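Long-range contacts in uracil-DNA glycosylase (Sulfolobus tokodaii str. 7, PDB 4ZBY), which belongs to the uracil-DNA glycosylase superfamily and has an alpha/beta fold that here carries an iron-sulfur cluster and holds uracil in its pocket: residues Leu4-Glu9 and Leu106-Asp111; Lys16-Gln21 and Glu95-Thr100; Val119-His124 and Tyr163-Ala168. All blocks are in the same frame, centred on the assembly; numbering follows the deposited sequence.

Contact 1: Leu4-Glu9 and Leu106-Asp111; sequences LEKIKE and LDRQID
L4 opens the contact with one branch: its CD2 methyl comes up against Q109, 4.0 Å from that residue's CG, the two side chains crossing at about a right angle. The L4 backbone takes part as well. Its carbonyl O accepts from a water that in turn accepts from Q109 NE2, 2.9 Å from the water, so the two helices are bridged beside the leucine. K6 follows at the exposed side. With CG anti to the backbone N (chi1 -179°) and the chain extended beyond it, the lysine runs past the edge of the R108 guanidinium, its CD 4.0 Å from R108 NH2. What meets the arginine is thus the aliphatic stem; the ammonium goes on to the carbonyl of M1, and the two positive ends stay apart.

Helices 4-12 and 96-113 pack here almost antiparallel, their short segments crossing at -164° with axes 10.0 Å apart, so that the N-terminal helix lies along one flank of the longer helix, which itself packs on the central sheet of this alpha/beta fold.

I7, buried and pointing at the partner, fills the space between R108 and Q109. Its CG1 lies over one face of the guanidinium, 3.5 Å from R108 NH2, while CD1 reaches R108 CB at 3.6 Å and CG2 turns to the Q109 amide. Isoleucine suits this place because its two branches serve both neighbours at once. Salt bridges to D2 and E10 fix the R108 guanidinium over it. Glutamine suits position 109 by offering both donor and acceptor: NE2 also donates to P28 O, and OE1 is hydrogen-bonded to K85 NZ.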
loop_
_atom_site.group_PDB
_atom_site.type_symbol
_atom_site.label_atom_id
_atom_site.label_comp_id
_atom_site.label_asym_id
_atom_site.label_seq_id
_atom_site.Cartn_x
_atom_site.Cartn_y
_atom_site.Cartn_z
ATOM N N LEU A 4 -11.541 11.439 -1.603
ATOM C CA LEU A 4 -11.370 10.109 -1.031
ATOM C C LEU A 4 -12.749 9.512 -0.709
ATOM O O LEU A 4 -12.962 8.293 -0.821
ATOM C CB LEU A 4 -10.486 10.163 0.214
ATOM C CG LEU A 4 -9.032 10.531 -0.045
ATOM C CD1 LEU A 4 -8.264 10.496 1.267
ATOM C CD2 LEU A 4 -8.398 9.569 -1.073
ATOM N N GLU A 5 -13.677 10.380 -0.327
ATOM C CA GLU A 5 -15.038 9.960 -0.050
ATOM C C GLU A 5 -15.709 9.364 -1.275
ATOM O O GLU A 5 -16.397 8.350 -1.168
ATOM C CB GLU A 5 -15.861 11.148 0.474
ATOM C CG GLU A 5 -15.406 11.650 1.847
ATOM C CD GLU A 5 -14.481 12.882 1.794
ATOM O OE1 GLU A 5 -13.552 12.918 0.954
ATOM O OE2 GLU A 5 -14.686 13.822 2.609
ATOM N N LYS A 6 -15.516 9.997 -2.427
ATOM C CA LYS A 6 -16.129 9.547 -3.673
ATOM C C LYS A 6 -15.535 8.207 -4.078
ATOM O O LYS A 6 -16.246 7.277 -4.466
ATOM C CB LYS A 6 -15.917 10.588 -4.775
ATOM C CG LYS A 6 -16.511 10.272 -6.136
ATOM C CD LYS A 6 -16.174 11.419 -7.097
ATOM C CE LYS A 6 -16.881 11.324 -8.435
ATOM N NZ LYS A 6 -16.739 12.607 -9.198
ATOM N N ILE A 7 -14.220 8.123 -3.981
ATOM C CA ILE A 7 -13.522 6.883 -4.301
ATOM C C ILE A 7 -14.010 5.742 -3.406
ATOM O O ILE A 7 -14.280 4.618 -3.884
ATOM C CB ILE A 7 -12.010 7.084 -4.159
ATOM C CG1 ILE A 7 -11.530 8.131 -5.162
ATOM C CG2 ILE A 7 -11.281 5.721 -4.314
ATOM C CD1 ILE A 7 -10.141 8.664 -4.844
ATOM N N LYS A 8 -14.130 6.010 -2.110
ATOM C CA LYS A 8 -14.624 4.999 -1.179
ATOM C C LYS A 8 -16.013 4.472 -1.576
ATOM O O LYS A 8 -16.255 3.253 -1.595
ATOM C CB LYS A 8 -14.655 5.558 0.252
ATOM C CG LYS A 8 -15.324 4.632 1.248
ATOM C CD LYS A 8 -14.740 4.804 2.636
ATOM C CE LYS A 8 -15.698 4.297 3.710
ATOM N NZ LYS A 8 -15.024 4.283 5.052
ATOM N N GLU A 9 -16.926 5.382 -1.912
ATOM C CA GLU A 9 -18.263 4.995 -2.334
ATOM C C GLU A 9 -18.258 4.131 -3.574
ATOM O O GLU A 9 -19.004 3.156 -3.664
ATOM C CB GLU A 9 -19.103 6.233 -2.592
ATOM C CG GLU A 9 -19.431 6.946 -1.311
ATOM C CD GLU A 9 -19.959 5.980 -0.264
ATOM O OE1 GLU A 9 -21.075 5.437 -0.470
ATOM O OE2 GLU A 9 -19.247 5.742 0.743
ATOM N N LEU A 106 -6.388 3.645 -6.973
ATOM C CA LEU A 106 -5.148 4.015 -6.275
ATOM C C LEU A 106 -4.520 5.312 -6.849
ATOM O O LEU A 106 -4.089 6.180 -6.095
ATOM C CB LEU A 106 -4.150 2.863 -6.360
ATOM C CG LEU A 106 -2.774 3.123 -5.738
ATOM C CD1 LEU A 106 -2.927 3.387 -4.267
ATOM C CD2 LEU A 106 -1.852 1.929 -5.977
ATOM N N ASP A 107 -4.466 5.408 -8.172
ATOM C CA ASP A 107 -4.005 6.619 -8.860
ATOM C C ASP A 107 -4.750 7.830 -8.310
ATOM O O ASP A 107 -4.154 8.866 -8.015
ATOM C CB ASP A 107 -4.244 6.553 -10.366
ATOM C CG ASP A 107 -3.436 5.485 -11.057
ATOM O OD1 ASP A 107 -2.456 4.980 -10.479
ATOM O OD2 ASP A 107 -3.781 5.169 -12.205
ATOM N N ARG A 108 -6.067 7.690 -8.188
ATOM C CA ARG A 108 -6.897 8.801 -7.729
ATOM C C ARG A 108 -6.626 9.124 -6.274
ATOM O O ARG A 108 -6.652 10.300 -5.874
ATOM C CB ARG A 108 -8.376 8.478 -7.939
ATOM C CG ARG A 108 -8.758 8.477 -9.413
ATOM C CD ARG A 108 -10.141 7.878 -9.659
ATOM N NE ARG A 108 -11.200 8.542 -8.900
ATOM C CZ ARG A 108 -12.446 8.087 -8.838
ATOM N NH1 ARG A 108 -12.760 6.972 -9.487
ATOM N NH2 ARG A 108 -13.368 8.729 -8.131
ATOM N N GLN A 109 -6.342 8.095 -5.482
ATOM C CA GLN A 109 -6.077 8.291 -4.059
ATOM C C GLN A 109 -4.740 9.009 -3.880
ATOM O O GLN A 109 -4.611 9.941 -3.051
ATOM C CB GLN A 109 -6.100 6.946 -3.298
ATOM C CG GLN A 109 -7.489 6.361 -3.227
ATOM C CD GLN A 109 -7.513 4.944 -2.670
ATOM O OE1 GLN A 109 -6.663 4.126 -3.022
ATOM N NE2 GLN A 109 -8.469 4.658 -1.780
ATOM N N ILE A 110 -3.743 8.576 -4.646
ATOM C CA ILE A 110 -2.451 9.257 -4.632
ATOM C C ILE A 110 -2.591 10.711 -5.089
ATOM O O ILE A 110 -1.998 11.608 -4.482
ATOM C CB ILE A 110 -1.423 8.522 -5.510
ATOM C CG1 ILE A 110 -1.150 7.134 -4.957
ATOM C CG2 ILE A 110 -0.116 9.331 -5.621
ATOM C CD1 ILE A 110 -0.343 6.272 -5.911
ATOM N N ASP A 111 -3.387 10.948 -6.134
ATOM C CA ASP A 111 -3.586 12.299 -6.670
ATOM C C ASP A 111 -4.099 13.261 -5.627
ATOM O O ASP A 111 -3.756 14.459 -5.634
ATOM C CB ASP A 111 -4.579 12.270 -7.839
ATOM C CG ASP A 111 -3.938 11.846 -9.119
ATOM O OD1 ASP A 111 -2.712 11.641 -9.091
ATOM O OD2 ASP A 111 -4.644 11.733 -10.154
HETATM O O HOH W 1 -10.621 6.377 -0.749
#

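Contact 2: Lys16-Gln21 and Glu95-Thr100; sequences KCKLWQ and EEDEIT. With SF4 (iron/sulfur cluster), chain B.
K18 and E98 meet at about a right angle, the lysine ammonium coming onto the glutamate from above the carboxylate plane. The bond from K18 NZ to E98 OE2 is short, 2.6 Å, and part of a salt bridge. A second salt bridge runs from K18 NZ to D97 OD1 at 3.3 Å, and this lysine also crosses D97 at nearly a right angle. Lysine suits the spot because a long, flexible chain can carry a positive charge to both acids; the bend at its last torsion (chi4 -59°) turns NZ in to them.

E98 uses its other oxygen within its own segment. OE1 takes the backbone N-H of E95, the N-cap residue of helix 96-113, again from above the carboxylate plane and at 2.6 Å. This is the side-chain-to-N-cap half of a capping box, at the start of the helix. R92 adds a further salt bridge to OE2, so both oxygens of this buried carboxylate have partners.

L19 lies across the same group: its CG is 3.6 Å from E98 CD, and its CD1 and CD2 methyls reach the two oxygens. On its other side CD1 approaches sulfide S2 of the iron-sulfur cluster at 3.9 Å. C17 SG binds iron FE1 at 2.3 Å. It forms a C-x-x-C pair with C14, which lines the cluster pocket together with C86 and C102.

A water between K18 N and D97 OD2 adds a polar link. The C17 thiolate rests on the E98 CG methylene and takes the backbone N-H of L19, a long bond of 3.5 Å but nearly straight (163°), which would tend to stabilise its negative charge; K18 and R92 on OE2 would favour the ionised form of E98.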
loop_
_atom_site.group_PDB
_atom_site.type_symbol
_atom_site.label_atom_id
_atom_site.label_comp_id
_atom_site.label_asym_id
_atom_site.label_seq_id
_atom_site.Cartn_x
_atom_site.Cartn_y
_atom_site.Cartn_z
ATOM N N LYS A 16 -16.275 -3.494 -11.433
ATOM C CA LYS A 16 -15.480 -3.249 -12.630
ATOM C C LYS A 16 -14.528 -4.392 -12.976
ATOM O O LYS A 16 -13.990 -4.412 -14.069
ATOM C CB LYS A 16 -14.699 -1.945 -12.483
ATOM C CG LYS A 16 -15.578 -0.713 -12.568
ATOM C CD LYS A 16 -14.744 0.523 -12.361
ATOM C CE LYS A 16 -15.481 1.743 -12.857
ATOM N NZ LYS A 16 -14.715 2.971 -12.521
ATOM N N CYS A 17 -14.311 -5.340 -12.066
ATOM C CA CYS A 17 -13.636 -6.573 -12.465
ATOM C C CYS A 17 -14.310 -7.773 -11.821
ATOM O O CYS A 17 -15.228 -7.615 -11.024
ATOM C CB CYS A 17 -12.146 -6.543 -12.121
ATOM S SG CYS A 17 -11.749 -6.902 -10.414
ATOM N N LYS A 18 -13.890 -8.982 -12.189
ATOM C CA LYS A 18 -14.623 -10.155 -11.737
ATOM C C LYS A 18 -14.486 -10.446 -10.242
ATOM O O LYS A 18 -15.185 -11.309 -9.707
ATOM C CB LYS A 18 -14.182 -11.386 -12.549
ATOM C CG LYS A 18 -12.722 -11.741 -12.388
ATOM C CD LYS A 18 -12.328 -12.915 -13.290
ATOM C CE LYS A 18 -10.849 -13.231 -13.162
ATOM N NZ LYS A 18 -9.958 -12.079 -13.527
ATOM N N LEU A 19 -13.621 -9.721 -9.547
ATOM C CA LEU A 19 -13.432 -9.991 -8.128
ATOM C C LEU A 19 -14.646 -9.639 -7.275
ATOM O O LEU A 19 -14.766 -10.142 -6.149
ATOM C CB LEU A 19 -12.216 -9.233 -7.584
ATOM C CG LEU A 19 -10.877 -9.660 -8.191
ATOM C CD1 LEU A 19 -9.666 -8.992 -7.542
ATOM C CD2 LEU A 19 -10.790 -11.198 -8.147
ATOM N N TRP A 20 -15.536 -8.786 -7.789
ATOM C CA TRP A 20 -16.656 -8.340 -6.966
ATOM C C TRP A 20 -17.526 -9.514 -6.547
ATOM O O TRP A 20 -18.087 -9.502 -5.461
ATOM C CB TRP A 20 -17.501 -7.278 -7.696
ATOM C CG TRP A 20 -18.480 -7.864 -8.693
ATOM C CD1 TRP A 20 -18.263 -8.094 -10.019
ATOM C CD2 TRP A 20 -19.823 -8.288 -8.428
ATOM N NE1 TRP A 20 -19.385 -8.632 -10.598
ATOM C CE2 TRP A 20 -20.359 -8.760 -9.642
ATOM C CE3 TRP A 20 -20.624 -8.309 -7.283
ATOM C CZ2 TRP A 20 -21.654 -9.248 -9.739
ATOM C CZ3 TRP A 20 -21.903 -8.797 -7.381
ATOM C CH2 TRP A 20 -22.411 -9.256 -8.602
ATOM N N GLN A 21 -17.631 -10.537 -7.399
ATOM C CA GLN A 21 -18.550 -11.622 -7.153
ATOM C C GLN A 21 -18.228 -12.457 -5.920
ATOM O O GLN A 21 -19.107 -13.131 -5.389
ATOM C CB GLN A 21 -18.620 -12.536 -8.387
ATOM C CG GLN A 21 -17.350 -13.323 -8.628
ATOM C CD GLN A 21 -17.360 -14.059 -9.963
ATOM O OE1 GLN A 21 -17.987 -15.119 -10.106
ATOM N NE2 GLN A 21 -16.655 -13.507 -10.945
ATOM N N GLU A 95 -5.087 -10.923 -10.921
ATOM C CA GLU A 95 -4.699 -11.049 -12.326
ATOM C C GLU A 95 -4.230 -9.693 -12.813
ATOM O O GLU A 95 -4.455 -8.687 -12.146
ATOM C CB GLU A 95 -5.857 -11.508 -13.207
ATOM C CG GLU A 95 -6.721 -12.596 -12.653
ATOM C CD GLU A 95 -6.202 -13.950 -12.982
ATOM O OE1 GLU A 95 -6.623 -14.515 -14.014
ATOM O OE2 GLU A 95 -5.361 -14.447 -12.209
ATOM N N GLU A 96 -3.596 -9.651 -13.984
ATOM C CA GLU A 96 -3.183 -8.361 -14.520
ATOM C C GLU A 96 -4.411 -7.533 -14.899
ATOM O O GLU A 96 -4.418 -6.326 -14.670
ATOM C CB GLU A 96 -2.240 -8.524 -15.723
ATOM C CG GLU A 96 -0.801 -8.929 -15.357
ATOM C CD GLU A 96 -0.121 -7.989 -14.355
ATOM O OE1 GLU A 96 -0.366 -6.761 -14.384
ATOM O OE2 GLU A 96 0.665 -8.486 -13.522
ATOM N N ASP A 97 -5.449 -8.175 -15.435
ATOM C CA ASP A 97 -6.652 -7.442 -15.813
ATOM C C ASP A 97 -7.359 -6.882 -14.576
ATOM O O ASP A 97 -8.105 -5.904 -14.665
ATOM C CB ASP A 97 -7.607 -8.319 -16.628
ATOM C CG ASP A 97 -8.379 -9.316 -15.775
ATOM O OD1 ASP A 97 -7.743 -10.082 -15.034
ATOM O OD2 ASP A 97 -9.629 -9.342 -15.849
ATOM N N GLU A 98 -7.115 -7.492 -13.420
ATOM C CA GLU A 98 -7.715 -6.994 -12.186
ATOM C C GLU A 98 -6.928 -5.782 -11.684
ATOM O O GLU A 98 -7.506 -4.798 -11.220
ATOM C CB GLU A 98 -7.782 -8.113 -11.136
ATOM C CG GLU A 98 -8.790 -9.195 -11.521
ATOM C CD GLU A 98 -8.537 -10.537 -10.850
ATOM O OE1 GLU A 98 -7.577 -10.657 -10.055
ATOM O OE2 GLU A 98 -9.340 -11.452 -11.117
ATOM N N ILE A 99 -5.609 -5.838 -11.806
ATOM C CA ILE A 99 -4.786 -4.692 -11.434
ATOM C C ILE A 99 -5.098 -3.525 -12.368
ATOM O O ILE A 99 -5.256 -2.389 -11.920
ATOM C CB ILE A 99 -3.296 -5.043 -11.475
ATOM C CG1 ILE A 99 -2.956 -5.965 -10.299
ATOM C CG2 ILE A 99 -2.418 -3.771 -11.387
ATOM C CD1 ILE A 99 -1.600 -6.637 -10.415
ATOM N N THR A 100 -5.201 -3.812 -13.660
ATOM C CA THR A 100 -5.547 -2.793 -14.646
ATOM C C THR A 100 -6.903 -2.150 -14.337
ATOM O O THR A 100 -7.056 -0.928 -14.426
ATOM C CB THR A 100 -5.555 -3.378 -16.077
ATOM O OG1 THR A 100 -4.228 -3.783 -16.427
ATOM C CG2 THR A 100 -6.029 -2.345 -17.074
HETATM FE FE1 SF4 B . -12.311 -5.122 -9.072
HETATM FE FE2 SF4 B . -13.717 -2.951 -8.420
HETATM FE FE3 SF4 B . -13.006 -4.705 -6.502
HETATM FE FE4 SF4 B . -11.166 -3.156 -7.650
HETATM S S1 SF4 B . -12.883 -2.465 -6.332
HETATM S S2 SF4 B . -10.971 -5.353 -7.224
HETATM S S3 SF4 B . -11.946 -3.026 -9.793
HETATM S S4 SF4 B . -14.406 -5.103 -8.296
HETATM O O HOH W 2 -12.150 -9.188 -14.536
#

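Contact 3: Val119-His124 and Tyr163-Ala168; sequences VTLGRH and YHPAAA. With URA (uracil), chain C; MES (2-(N-morpholino)-ethanesulfonic acid), chain D.
The H164 imidazole meets L121 O obliquely through CD2, at 3.6 Å. P165 CD lies over one face of the ring, offset toward the rim, and F55 meets the ring with planes inclined at about 35°. At the edge are uracil and A166: NE2 donates to uracil O2 at 2.8 Å, while ND1 accepts the A166 N-H almost in the ring plane. Held at both nitrogens, the ring has its rotation fixed; chi1 of -170° swings it out to uracil, which N82, E42 and F55 also bond. MES O2S lies at the edge of the Y163 ring, near its plane.

The nearest CA pair is G122 and H164, 4.2 Å apart. Glycine suits this N-cap of helix 123-133: it tolerates phi 98° beside the preceding carbonyl and fits close against H164 CB. The backbone N-H groups of R123 and H164 bond MES O1S and O2S respectively.

L121 CB packs on P165 CD at 4.0 Å, the proline offering a rigid apolar wall. The contact joins the end of strand 117-121, where helix 123-133 starts, to the loop between strand 155-162 and helix 172-190, with L63 of helix 58-71 against L121.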
loop_
_atom_site.group_PDB
_atom_site.type_symbol
_atom_site.label_atom_id
_atom_site.label_comp_id
_atom_site.label_asym_id
_atom_site.label_seq_id
_atom_site.Cartn_x
_atom_site.Cartn_y
_atom_site.Cartn_z
ATOM N N VAL A 119 5.128 3.902 0.839
ATOM C CA VAL A 119 5.793 2.634 1.144
ATOM C C VAL A 119 5.076 1.528 0.378
ATOM O O VAL A 119 3.887 1.297 0.616
ATOM C CB VAL A 119 5.752 2.345 2.658
ATOM C CG1 VAL A 119 6.438 1.038 2.983
ATOM C CG2 VAL A 119 6.388 3.505 3.422
ATOM N N THR A 120 5.778 0.895 -0.563
ATOM C CA THR A 120 5.145 -0.149 -1.371
ATOM C C THR A 120 5.537 -1.477 -0.757
ATOM O O THR A 120 6.688 -1.931 -0.827
ATOM C CB THR A 120 5.509 -0.090 -2.881
ATOM O OG1 THR A 120 6.920 -0.074 -3.049
ATOM C CG2 THR A 120 4.963 1.182 -3.534
ATOM N N LEU A 121 4.539 -2.093 -0.140
ATOM C CA LEU A 121 4.710 -3.332 0.600
ATOM C C LEU A 121 4.555 -4.509 -0.346
ATOM O O LEU A 121 3.429 -4.898 -0.685
ATOM C CB LEU A 121 3.666 -3.427 1.736
ATOM C CG LEU A 121 3.640 -2.293 2.773
ATOM C CD1 LEU A 121 2.325 -2.366 3.580
ATOM C CD2 LEU A 121 4.870 -2.393 3.685
ATOM N N GLY A 122 5.684 -5.063 -0.779
ATOM C CA GLY A 122 5.669 -6.283 -1.582
ATOM C C GLY A 122 5.798 -6.022 -3.074
ATOM O O GLY A 122 5.783 -4.865 -3.522
ATOM N N ARG A 123 5.868 -7.103 -3.849
ATOM C CA ARG A 123 6.229 -6.996 -5.249
ATOM C C ARG A 123 5.139 -6.421 -6.129
ATOM O O ARG A 123 5.438 -5.802 -7.139
ATOM C CB ARG A 123 6.641 -8.370 -5.804
ATOM C CG ARG A 123 5.543 -9.450 -5.761
ATOM C CD ARG A 123 6.103 -10.765 -6.281
ATOM N NE ARG A 123 5.121 -11.862 -6.337
ATOM C CZ ARG A 123 4.432 -12.204 -7.429
ATOM N NH1 ARG A 123 4.576 -11.521 -8.559
ATOM N NH2 ARG A 123 3.605 -13.248 -7.402
ATOM N N HIS A 124 3.877 -6.669 -5.810
ATOM C CA HIS A 124 2.819 -6.223 -6.706
ATOM C C HIS A 124 2.674 -4.712 -6.666
ATOM O O HIS A 124 2.595 -4.058 -7.710
ATOM C CB HIS A 124 1.493 -6.889 -6.345
ATOM C CG HIS A 124 1.484 -8.359 -6.617
ATOM N ND1 HIS A 124 1.771 -9.302 -5.655
ATOM C CD2 HIS A 124 1.276 -9.042 -7.766
ATOM C CE1 HIS A 124 1.714 -10.507 -6.193
ATOM N NE2 HIS A 124 1.408 -10.378 -7.472
ATOM N N TYR A 163 9.641 -5.589 1.739
ATOM C CA TYR A 163 8.987 -6.884 1.654
ATOM C C TYR A 163 7.597 -6.725 2.226
ATOM O O TYR A 163 7.328 -5.791 2.970
ATOM C CB TYR A 163 9.771 -7.956 2.407
ATOM C CG TYR A 163 11.064 -8.371 1.743
ATOM C CD1 TYR A 163 11.134 -8.567 0.363
ATOM C CD2 TYR A 163 12.209 -8.586 2.493
ATOM C CE1 TYR A 163 12.315 -8.951 -0.246
ATOM C CE2 TYR A 163 13.397 -8.981 1.891
ATOM C CZ TYR A 163 13.444 -9.155 0.523
ATOM O OH TYR A 163 14.623 -9.537 -0.083
ATOM N N HIS A 164 6.695 -7.613 1.854
ATOM C CA HIS A 164 5.363 -7.562 2.392
ATOM C C HIS A 164 5.394 -8.080 3.821
ATOM O O HIS A 164 6.131 -9.010 4.123
ATOM C CB HIS A 164 4.445 -8.408 1.522
ATOM C CG HIS A 164 3.004 -8.244 1.840
ATOM N ND1 HIS A 164 2.413 -8.840 2.933
ATOM C CD2 HIS A 164 2.025 -7.569 1.194
ATOM C CE1 HIS A 164 1.127 -8.534 2.951
ATOM N NE2 HIS A 164 0.868 -7.765 1.905
ATOM N N PRO A 165 4.573 -7.512 4.705
ATOM C CA PRO A 165 4.597 -7.937 6.113
ATOM C C PRO A 165 4.312 -9.423 6.310
ATOM O O PRO A 165 4.840 -10.021 7.231
ATOM C CB PRO A 165 3.485 -7.104 6.748
ATOM C CG PRO A 165 3.374 -5.927 5.892
ATOM C CD PRO A 165 3.727 -6.322 4.504
ATOM N N ALA A 166 3.451 -9.989 5.471
ATOM C CA ALA A 166 3.148 -11.409 5.538
ATOM C C ALA A 166 4.420 -12.256 5.423
ATOM O O ALA A 166 4.511 -13.327 6.031
ATOM C CB ALA A 166 2.160 -11.770 4.462
ATOM N N ALA A 167 5.414 -11.768 4.683
ATOM C CA ALA A 167 6.644 -12.538 4.486
ATOM C C ALA A 167 7.501 -12.563 5.744
ATOM O O ALA A 167 8.413 -13.383 5.867
ATOM C CB ALA A 167 7.456 -11.974 3.310
ATOM N N ALA A 168 7.200 -11.666 6.674
ATOM C CA ALA A 168 7.991 -11.525 7.888
ATOM C C ALA A 168 7.374 -12.241 9.083
ATOM O O ALA A 168 7.982 -12.343 10.144
ATOM C CB ALA A 168 8.180 -10.063 8.208
HETATM N N1 URA C . -2.239 -8.191 2.416
HETATM C C2 URA C . -2.232 -7.056 1.683
HETATM O O2 URA C . -1.558 -6.917 0.679
HETATM N N3 URA C . -3.155 -6.141 2.004
HETATM C C4 URA C . -4.078 -6.242 2.983
HETATM O O4 URA C . -4.812 -5.296 3.214
HETATM C C5 URA C . -4.049 -7.434 3.734
HETATM C C6 URA C . -3.128 -8.385 3.447
HETATM O O1 MES D . 11.785 -14.655 -2.056
HETATM C C2 MES D . 11.287 -14.946 -0.734
HETATM C C3 MES D . 9.978 -14.168 -0.489
HETATM N N4 MES D . 10.224 -12.714 -0.623
HETATM C C5 MES D . 10.812 -12.431 -1.980
HETATM C C6 MES D . 12.093 -13.258 -2.167
HETATM C C7 MES D . 9.062 -11.830 -0.345
HETATM C C8 MES D . 8.295 -11.290 -1.512
HETATM S S MES D . 7.024 -10.080 -1.165
HETATM O O1S MES D . 6.546 -9.527 -2.452
HETATM O O2S MES D . 7.626 -9.030 -0.316
HETATM O O3S MES D . 5.926 -10.792 -0.447
#

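How the contacts relate
Helix 96-113 serves contacts 1 and 2 with successive parts: its first turn faces the loop that carries C17, and a later stretch packs on helix 4-12. Their centres are 17 Å apart and their nearest atoms about 5 Å, so they do not touch. The cluster belongs to contact 2 yet also lies about 9 Å from the side chain of I7 in contact 1. Strand 117-121 follows this helix and leads into contact 3, its centre 22 Å from that of contact 1 and 21 Å from that of contact 2. Contact 3 alone supplies a uracil-pocket residue; the side chains of L19 (contact 2) and Q109 (contact 1) are about 12 and 11 Å from uracil.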